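Local coordinates for spore coat polysaccharide biosynthesis protein SpsE (Bacillus subtilis, PDB 1VLI) that is probably a sialic acid synthase-like enzyme, with presumed N-acylneuraminate-9-phosphate synthase activity, that serves spore coat polysaccharide biosynthesis, at residues 41-46 against 100-105; 105-110 against 115-120. All blocks are in the same frame, centred on the assembly; numbering follows the deposited sequence.

Contact 1 (41-46 against 100-105); sequences GKLDQA and AEWILP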
ATOM      1  N   GLY A  41       0.676 -18.967  -9.800  1.00 62.99           N
ATOM      2  CA  GLY A  41      -0.013 -19.075 -11.094  1.00 59.98           C
ATOM      3  C   GLY A  41      -0.997 -20.225 -11.234  1.00 61.56           C
ATOM      4  O   GLY A  41      -1.387 -20.592 -12.336  1.00 61.87           O
ATOM      5  N   LYS A  42      -1.405 -20.804 -10.118  1.00 62.06           N
ATOM      6  CA  LYS A  42      -2.361 -21.894 -10.123  1.00 59.42           C
ATOM      7  C   LYS A  42      -3.643 -21.430  -9.441  1.00 60.59           C
ATOM      8  O   LYS A  42      -3.635 -21.110  -8.226  1.00 60.75           O
ATOM      9  CB  LYS A  42      -1.771 -23.103  -9.402  1.00 59.56           C
ATOM     10  CG  LYS A  42      -0.449 -23.570  -9.984  1.00 60.14           C
ATOM     11  CD  LYS A  42      -0.226 -25.057  -9.729  1.00 74.91           C
ATOM     12  CE  LYS A  42       0.667 -25.309  -8.525  1.00 75.19           C
ATOM     13  NZ  LYS A  42       2.016 -24.718  -8.759  1.00 78.65           N
ATOM     14  N   LEU A  43      -4.730 -21.388 -10.219  1.00 59.51           N
ATOM     15  CA  LEU A  43      -6.030 -20.888  -9.750  1.00 61.16           C
ATOM     16  C   LEU A  43      -6.582 -21.656  -8.560  1.00 61.78           C
ATOM     17  O   LEU A  43      -7.173 -21.068  -7.659  1.00 62.01           O
ATOM     18  CB  LEU A  43      -7.066 -20.876 -10.884  1.00 62.68           C
ATOM     19  CG  LEU A  43      -8.517 -20.544 -10.489  1.00 66.10           C
ATOM     20  CD1 LEU A  43      -8.645 -19.151  -9.869  1.00 61.14           C
ATOM     21  CD2 LEU A  43      -9.491 -20.714 -11.647  1.00 62.07           C
ATOM     22  N   ASP A  44      -6.393 -22.969  -8.551  1.00 63.66           N
ATOM     23  CA  ASP A  44      -6.863 -23.781  -7.421  1.00 67.47           C
ATOM     24  C   ASP A  44      -6.087 -23.450  -6.139  1.00 65.66           C
ATOM     25  O   ASP A  44      -6.648 -23.536  -5.042  1.00 65.58           O
ATOM     26  CB  ASP A  44      -6.804 -25.283  -7.741  1.00 68.59           C
ATOM     27  CG  ASP A  44      -5.483 -25.684  -8.392  1.00 81.50           C
ATOM     28  OD1 ASP A  44      -5.239 -25.292  -9.567  1.00 96.57           O
ATOM     29  OD2 ASP A  44      -4.623 -26.381  -7.804  1.00 89.92           O
ATOM     30  N   GLN A  45      -4.813 -23.065  -6.294  1.00 64.21           N
ATOM     31  CA  GLN A  45      -3.972 -22.647  -5.175  1.00 62.90           C
ATOM     32  C   GLN A  45      -4.412 -21.277  -4.679  1.00 64.24           C
ATOM     33  O   GLN A  45      -4.304 -20.986  -3.480  1.00 64.85           O
ATOM     34  CB  GLN A  45      -2.487 -22.636  -5.553  1.00 62.58           C
ATOM     35  CG  GLN A  45      -1.525 -22.667  -4.340  1.00 58.74           C
ATOM     36  CD  GLN A  45      -0.073 -22.906  -4.740  1.00 60.19           C
ATOM     37  OE1 GLN A  45       0.249 -23.912  -5.359  1.00 60.29           O
ATOM     38  NE2 GLN A  45       0.797 -21.984  -4.388  1.00 59.55           N
ATOM     39  N   ALA A  46      -4.898 -20.434  -5.599  1.00 62.73           N
ATOM     40  CA  ALA A  46      -5.526 -19.163  -5.208  1.00 58.92           C
ATOM     41  C   ALA A  46      -6.783 -19.403  -4.344  1.00 57.71           C
ATOM     42  O   ALA A  46      -6.936 -18.758  -3.298  1.00 57.95           O
ATOM     43  CB  ALA A  46      -5.837 -18.303  -6.412  1.00 55.73           C
ATOM     44  N   ALA A 100      -6.793 -12.564 -16.349  1.00 57.94           N
ATOM     45  CA  ALA A 100      -8.060 -11.860 -16.257  1.00 58.50           C
ATOM     46  C   ALA A 100      -9.275 -12.778 -16.043  1.00 60.37           C
ATOM     47  O   ALA A 100     -10.263 -12.362 -15.417  1.00 60.29           O
ATOM     48  CB  ALA A 100      -8.253 -10.992 -17.481  1.00 58.42           C
ATOM     49  N   GLU A 101      -9.201 -14.020 -16.524  1.00 60.25           N
ATOM     50  CA  GLU A 101     -10.330 -14.936 -16.354  1.00 62.72           C
ATOM     51  C   GLU A 101     -10.464 -15.484 -14.948  1.00 62.30           C
ATOM     52  O   GLU A 101     -11.456 -16.166 -14.642  1.00 62.21           O
ATOM     53  CB  GLU A 101     -10.352 -16.068 -17.394  1.00 64.83           C
ATOM     54  CG  GLU A 101      -9.178 -17.040 -17.377  1.00 75.08           C
ATOM     55  CD  GLU A 101      -7.999 -16.630 -18.270  1.00 85.24           C
ATOM     56  OE1 GLU A 101      -7.938 -15.468 -18.787  1.00 74.42           O
ATOM     57  OE2 GLU A 101      -7.108 -17.501 -18.443  1.00 88.88           O
ATOM     58  N   TRP A 102      -9.477 -15.191 -14.100  1.00 59.35           N
ATOM     59  CA  TRP A 102      -9.524 -15.596 -12.688  1.00 59.19           C
ATOM     60  C   TRP A 102     -10.438 -14.718 -11.851  1.00 56.59           C
ATOM     61  O   TRP A 102     -11.047 -15.200 -10.910  1.00 58.21           O
ATOM     62  CB  TRP A 102      -8.144 -15.520 -12.054  1.00 59.96           C
ATOM     63  CG  TRP A 102      -7.200 -16.630 -12.360  1.00 62.73           C
ATOM     64  CD1 TRP A 102      -7.264 -17.527 -13.402  1.00 61.46           C
ATOM     65  CD2 TRP A 102      -6.002 -16.941 -11.641  1.00 61.13           C
ATOM     66  NE1 TRP A 102      -6.189 -18.382 -13.356  1.00 57.08           N
ATOM     67  CE2 TRP A 102      -5.396 -18.041 -12.284  1.00 69.62           C
ATOM     68  CE3 TRP A 102      -5.368 -16.393 -10.523  1.00 65.61           C
ATOM     69  CZ2 TRP A 102      -4.194 -18.604 -11.831  1.00 65.50           C
ATOM     70  CZ3 TRP A 102      -4.181 -16.954 -10.078  1.00 65.70           C
ATOM     71  CH2 TRP A 102      -3.607 -18.045 -10.731  1.00 64.90           C
ATOM     72  N   ILE A 103     -10.542 -13.445 -12.219  1.00 55.97           N
ATOM     73  CA  ILE A 103     -11.002 -12.376 -11.334  1.00 56.64           C
ATOM     74  C   ILE A 103     -12.451 -12.496 -10.842  1.00 58.39           C
ATOM     75  O   ILE A 103     -12.691 -12.453  -9.629  1.00 62.08           O
ATOM     76  CB  ILE A 103     -10.702 -10.988 -11.973  1.00 56.24           C
ATOM     77  CG1 ILE A 103      -9.200 -10.850 -12.293  1.00 57.31           C
ATOM     78  CG2 ILE A 103     -11.175  -9.854 -11.076  1.00 57.33           C
ATOM     79  CD1 ILE A 103      -8.232 -10.899 -11.062  1.00 53.73           C
ATOM     80  N   LEU A 104     -13.412 -12.649 -11.746  1.00 58.42           N
ATOM     81  CA  LEU A 104     -14.817 -12.865 -11.323  1.00 59.59           C
ATOM     82  C   LEU A 104     -14.978 -14.103 -10.418  1.00 60.25           C
ATOM     83  O   LEU A 104     -15.544 -13.983  -9.317  1.00 60.46           O
ATOM     84  CB  LEU A 104     -15.798 -12.866 -12.514  1.00 56.33           C
ATOM     85  CG  LEU A 104     -15.793 -11.531 -13.301  1.00 61.79           C
ATOM     86  CD1 LEU A 104     -16.908 -11.447 -14.338  1.00 57.54           C
ATOM     87  CD2 LEU A 104     -15.844 -10.298 -12.379  1.00 51.61           C
ATOM     88  N   PRO A 105     -14.459 -15.270 -10.845  1.00 59.72           N
ATOM     89  CA  PRO A 105     -14.394 -16.453  -9.963  1.00 58.13           C
ATOM     90  C   PRO A 105     -13.752 -16.184  -8.595  1.00 57.97           C
ATOM     91  O   PRO A 105     -14.342 -16.569  -7.587  1.00 59.20           O
ATOM     92  CB  PRO A 105     -13.555 -17.447 -10.767  1.00 56.08           C
ATOM     93  CG  PRO A 105     -13.817 -17.068 -12.181  1.00 59.49           C
ATOM     94  CD  PRO A 105     -13.934 -15.572 -12.193  1.00 58.12           C
TER
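The carbonyl oxygen of K42, the N-cap residue, accepts a hydrogen bond from A46 N at 3.0 Å and a weak one from Q45 N, fixing the first turn of helix 43-56 where both K42 and A46 meet the indole of W102. No hydrogen bond crosses this interface; a single ring does the work. CG of W102 lies anti to the carbonyl carbon, beside the backbone N (chi1 -78°), which sends the indole across to the start of the other helix. L43 lies over one face: its CB is 3.8 Å from the centroid of the five-membered ring in a CH-pi contact, while CD1 extends along the same indole to 3.8 Å from W102 CG. The far rim meets backbone instead, with G41 C 3.4 Å from W102 CH2 in the ring plane. A46 CB adds a looser touch at CZ3. With W102 replaced by alanine, L43 would probably lose its aromatic partner and a gap would open beside it. H39, hydrogen-bonded through ND1 to G41 N, also meets the indole edge-to-face. In the TIM barrel, the contact joins the start of helix 43-56, which follows strand 30-36, to the residue leading into helix 103-112, which precedes strand 116-118.

Contact 2 (105-110 against 115-120); sequences PLLDYC and VIFLST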
ATOM      1  N   PRO A 105     -14.459 -15.270 -10.845  1.00 59.72           N
ATOM      2  CA  PRO A 105     -14.394 -16.453  -9.963  1.00 58.13           C
ATOM      3  C   PRO A 105     -13.752 -16.184  -8.595  1.00 57.97           C
ATOM      4  O   PRO A 105     -14.342 -16.569  -7.587  1.00 59.20           O
ATOM      5  CB  PRO A 105     -13.555 -17.447 -10.767  1.00 56.08           C
ATOM      6  CG  PRO A 105     -13.817 -17.068 -12.181  1.00 59.49           C
ATOM      7  CD  PRO A 105     -13.934 -15.572 -12.193  1.00 58.12           C
ATOM      8  N   LEU A 106     -12.574 -15.558  -8.532  1.00 55.64           N
ATOM      9  CA  LEU A 106     -12.007 -15.270  -7.201  1.00 56.21           C
ATOM     10  C   LEU A 106     -12.975 -14.453  -6.356  1.00 54.65           C
ATOM     11  O   LEU A 106     -13.243 -14.801  -5.198  1.00 56.67           O
ATOM     12  CB  LEU A 106     -10.662 -14.559  -7.274  1.00 56.21           C
ATOM     13  CG  LEU A 106      -9.422 -15.383  -7.611  1.00 59.43           C
ATOM     14  CD1 LEU A 106      -8.252 -14.435  -7.718  1.00 65.25           C
ATOM     15  CD2 LEU A 106      -9.135 -16.475  -6.580  1.00 56.00           C
ATOM     16  N   LEU A 107     -13.515 -13.385  -6.946  1.00 52.94           N
ATOM     17  CA  LEU A 107     -14.438 -12.479  -6.257  1.00 52.57           C
ATOM     18  C   LEU A 107     -15.668 -13.219  -5.771  1.00 55.77           C
ATOM     19  O   LEU A 107     -16.061 -13.104  -4.612  1.00 57.81           O
ATOM     20  CB  LEU A 107     -14.784 -11.277  -7.155  1.00 49.97           C
ATOM     21  CG  LEU A 107     -13.879 -10.032  -6.980  1.00 60.44           C
ATOM     22  CD1 LEU A 107     -12.379 -10.348  -6.823  1.00 51.15           C
ATOM     23  CD2 LEU A 107     -14.112  -9.027  -8.096  1.00 50.57           C
ATOM     24  N   ASP A 108     -16.261 -14.019  -6.655  1.00 59.60           N
ATOM     25  CA  ASP A 108     -17.307 -14.925  -6.251  1.00 59.52           C
ATOM     26  C   ASP A 108     -16.913 -15.824  -5.081  1.00 56.87           C
ATOM     27  O   ASP A 108     -17.684 -16.009  -4.149  1.00 58.66           O
ATOM     28  CB  ASP A 108     -17.702 -15.785  -7.430  1.00 64.25           C
ATOM     29  CG  ASP A 108     -19.053 -15.421  -7.971  1.00 75.98           C
ATOM     30  OD1 ASP A 108     -20.019 -15.411  -7.161  1.00 86.31           O
ATOM     31  OD2 ASP A 108     -19.241 -15.160  -9.183  1.00 86.54           O
ATOM     32  N   TYR A 109     -15.727 -16.404  -5.134  1.00 52.65           N
ATOM     33  CA  TYR A 109     -15.331 -17.347  -4.111  1.00 53.69           C
ATOM     34  C   TYR A 109     -15.055 -16.661  -2.772  1.00 56.06           C
ATOM     35  O   TYR A 109     -15.290 -17.240  -1.709  1.00 55.36           O
ATOM     36  CB  TYR A 109     -14.124 -18.150  -4.568  1.00 53.26           C
ATOM     37  CG  TYR A 109     -13.870 -19.364  -3.716  1.00 59.09           C
ATOM     38  CD1 TYR A 109     -14.824 -20.374  -3.621  1.00 58.08           C
ATOM     39  CD2 TYR A 109     -12.684 -19.503  -2.993  1.00 64.68           C
ATOM     40  CE1 TYR A 109     -14.613 -21.499  -2.834  1.00 58.05           C
ATOM     41  CE2 TYR A 109     -12.453 -20.628  -2.212  1.00 68.17           C
ATOM     42  CZ  TYR A 109     -13.430 -21.629  -2.143  1.00 63.56           C
ATOM     43  OH  TYR A 109     -13.241 -22.743  -1.365  1.00 59.25           O
ATOM     44  N   CYS A 110     -14.538 -15.433  -2.833  1.00 59.03           N
ATOM     45  CA  CYS A 110     -14.396 -14.603  -1.655  1.00 60.08           C
ATOM     46  C   CYS A 110     -15.757 -14.301  -1.049  1.00 61.96           C
ATOM     47  O   CYS A 110     -15.936 -14.421   0.158  1.00 60.00           O
ATOM     48  CB  CYS A 110     -13.711 -13.292  -2.018  1.00 63.54           C
ATOM     49  SG  CYS A 110     -11.942 -13.441  -2.275  1.00 59.06           S
ATOM     50  N   VAL A 115     -15.154 -13.529   2.940  1.00 60.27           N
ATOM     51  CA  VAL A 115     -13.991 -12.687   3.112  1.00 57.53           C
ATOM     52  C   VAL A 115     -14.002 -11.591   2.043  1.00 57.99           C
ATOM     53  O   VAL A 115     -14.605 -11.738   0.954  1.00 57.37           O
ATOM     54  CB  VAL A 115     -12.648 -13.485   3.199  1.00 55.33           C
ATOM     55  CG1 VAL A 115     -12.748 -14.594   4.212  1.00 53.29           C
ATOM     56  CG2 VAL A 115     -12.269 -14.066   1.880  1.00 57.47           C
ATOM     57  N   ILE A 116     -13.356 -10.484   2.384  1.00 55.45           N
ATOM     58  CA  ILE A 116     -13.384  -9.306   1.554  1.00 54.71           C
ATOM     59  C   ILE A 116     -12.109  -9.294   0.734  1.00 56.60           C
ATOM     60  O   ILE A 116     -10.992  -9.199   1.287  1.00 59.63           O
ATOM     61  CB  ILE A 116     -13.473  -8.029   2.429  1.00 56.33           C
ATOM     62  CG1 ILE A 116     -14.785  -8.001   3.243  1.00 56.88           C
ATOM     63  CG2 ILE A 116     -13.289  -6.762   1.573  1.00 43.60           C
ATOM     64  CD1 ILE A 116     -14.772  -6.958   4.385  1.00 54.18           C
ATOM     65  N   PHE A 117     -12.288  -9.361  -0.579  1.00 54.11           N
ATOM     66  CA  PHE A 117     -11.210  -9.266  -1.528  1.00 50.87           C
ATOM     67  C   PHE A 117     -10.709  -7.843  -1.598  1.00 52.28           C
ATOM     68  O   PHE A 117     -11.500  -6.897  -1.731  1.00 50.45           O
ATOM     69  CB  PHE A 117     -11.693  -9.695  -2.911  1.00 50.08           C
ATOM     70  CG  PHE A 117     -10.646  -9.560  -3.994  1.00 47.84           C
ATOM     71  CD1 PHE A 117      -9.777 -10.622  -4.283  1.00 42.77           C
ATOM     72  CD2 PHE A 117     -10.515  -8.374  -4.719  1.00 56.24           C
ATOM     73  CE1 PHE A 117      -8.795 -10.489  -5.286  1.00 46.22           C
ATOM     74  CE2 PHE A 117      -9.532  -8.236  -5.709  1.00 54.01           C
ATOM     75  CZ  PHE A 117      -8.682  -9.297  -5.995  1.00 47.78           C
ATOM     76  N   LEU A 118      -9.386  -7.708  -1.508  1.00 53.88           N
ATOM     77  CA  LEU A 118      -8.709  -6.422  -1.665  1.00 53.29           C
ATOM     78  C   LEU A 118      -7.497  -6.530  -2.566  1.00 51.45           C
ATOM     79  O   LEU A 118      -6.819  -7.557  -2.604  1.00 53.41           O
ATOM     80  CB  LEU A 118      -8.258  -5.882  -0.310  1.00 52.94           C
ATOM     81  CG  LEU A 118      -9.333  -5.507   0.703  1.00 53.11           C
ATOM     82  CD1 LEU A 118      -8.609  -5.179   1.963  1.00 53.76           C
ATOM     83  CD2 LEU A 118     -10.152  -4.325   0.241  1.00 54.81           C
ATOM     84  N   SER A 119      -7.215  -5.455  -3.286  1.00 50.68           N
ATOM     85  CA  SER A 119      -5.961  -5.359  -4.020  1.00 53.47           C
ATOM     86  C   SER A 119      -5.364  -3.940  -3.926  1.00 54.63           C
ATOM     87  O   SER A 119      -5.949  -3.037  -3.318  1.00 53.41           O
ATOM     88  CB  SER A 119      -6.195  -5.749  -5.476  1.00 52.53           C
ATOM     89  OG  SER A 119      -4.999  -6.199  -6.049  1.00 53.12           O
ATOM     90  N   THR A 120      -4.241  -3.753  -4.608  1.00 54.81           N
ATOM     91  CA  THR A 120      -3.472  -2.508  -4.598  1.00 56.74           C
ATOM     92  C   THR A 120      -3.449  -1.866  -5.972  1.00 56.64           C
ATOM     93  O   THR A 120      -3.263  -2.561  -6.984  1.00 56.02           O
ATOM     94  CB  THR A 120      -2.021  -2.842  -4.199  1.00 55.38           C
ATOM     95  OG1 THR A 120      -2.059  -3.569  -2.978  1.00 56.04           O
ATOM     96  CG2 THR A 120      -1.233  -1.608  -3.859  1.00 60.14           C
TER
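F117 carries its ring with CG anti to the backbone N (chi1 177°), and L107, whose first torsion of -92° departs from a staggered value, brings one methyl down to meet it. The result is a clear example of a leucine branch seated on an aromatic face: L107 CD1 stands 3.4 Å from the centroid of the F117 ring, only 13° off the ring normal, so that it lies over the ring, somewhat nearer CG and CD2. This is tight packing, and the unusual leucine torsion may be part of its price. C110 approaches the same phenylalanine differently. Its sulfur lies at the ring edge, 5.4 Å from the F117 centroid, in a sulfur-aromatic contact, and rests 3.8 Å from F117 CB. SG also touches V115, with CG2 at 4.2 Å, so one sulfur touches two residues of the chain that follows. The backbone closes the turn: V115 N donates to C110 O at 3.0 Å in a fairly straight bond, although the donor is tilted from the carbonyl plane. Between them, the bond and the apolar contacts tie the last part of helix 103-112 to the strand that follows it. That helix links strand 60-63 to strand 116-118 in a beta-alpha-beta crossover, the repeating step of the barrel. I116 and L118 pair through their backbones with strand 60-63, F117 and C110 pack on its F63 and V61 respectively, and I50 of helix 43-56 adjoins C110 from the neighbouring helix.

How the contacts relate
Helix 103-112 unites the two contacts, whose centres are 10 Å apart and whose segments share P105. Contact 1 uses the residue entering that helix against its neighbour in the barrel wall; contact 2 uses later turns against the strand that follows. L106 bridges them: its CD2 is 3.8 Å from A46 CB and 4.3 Å from L43 CD1, so apolar packing runs on from one to the other. Contact 1 is the more peripheral, its centre about 22 Å from the chain centre against about 17 Å for contact 2. Both are packing in the wall of a TIM barrel and supply no zinc ligand: H226 and H248 bind the metal at the ends of strands 220-225 and 244-248.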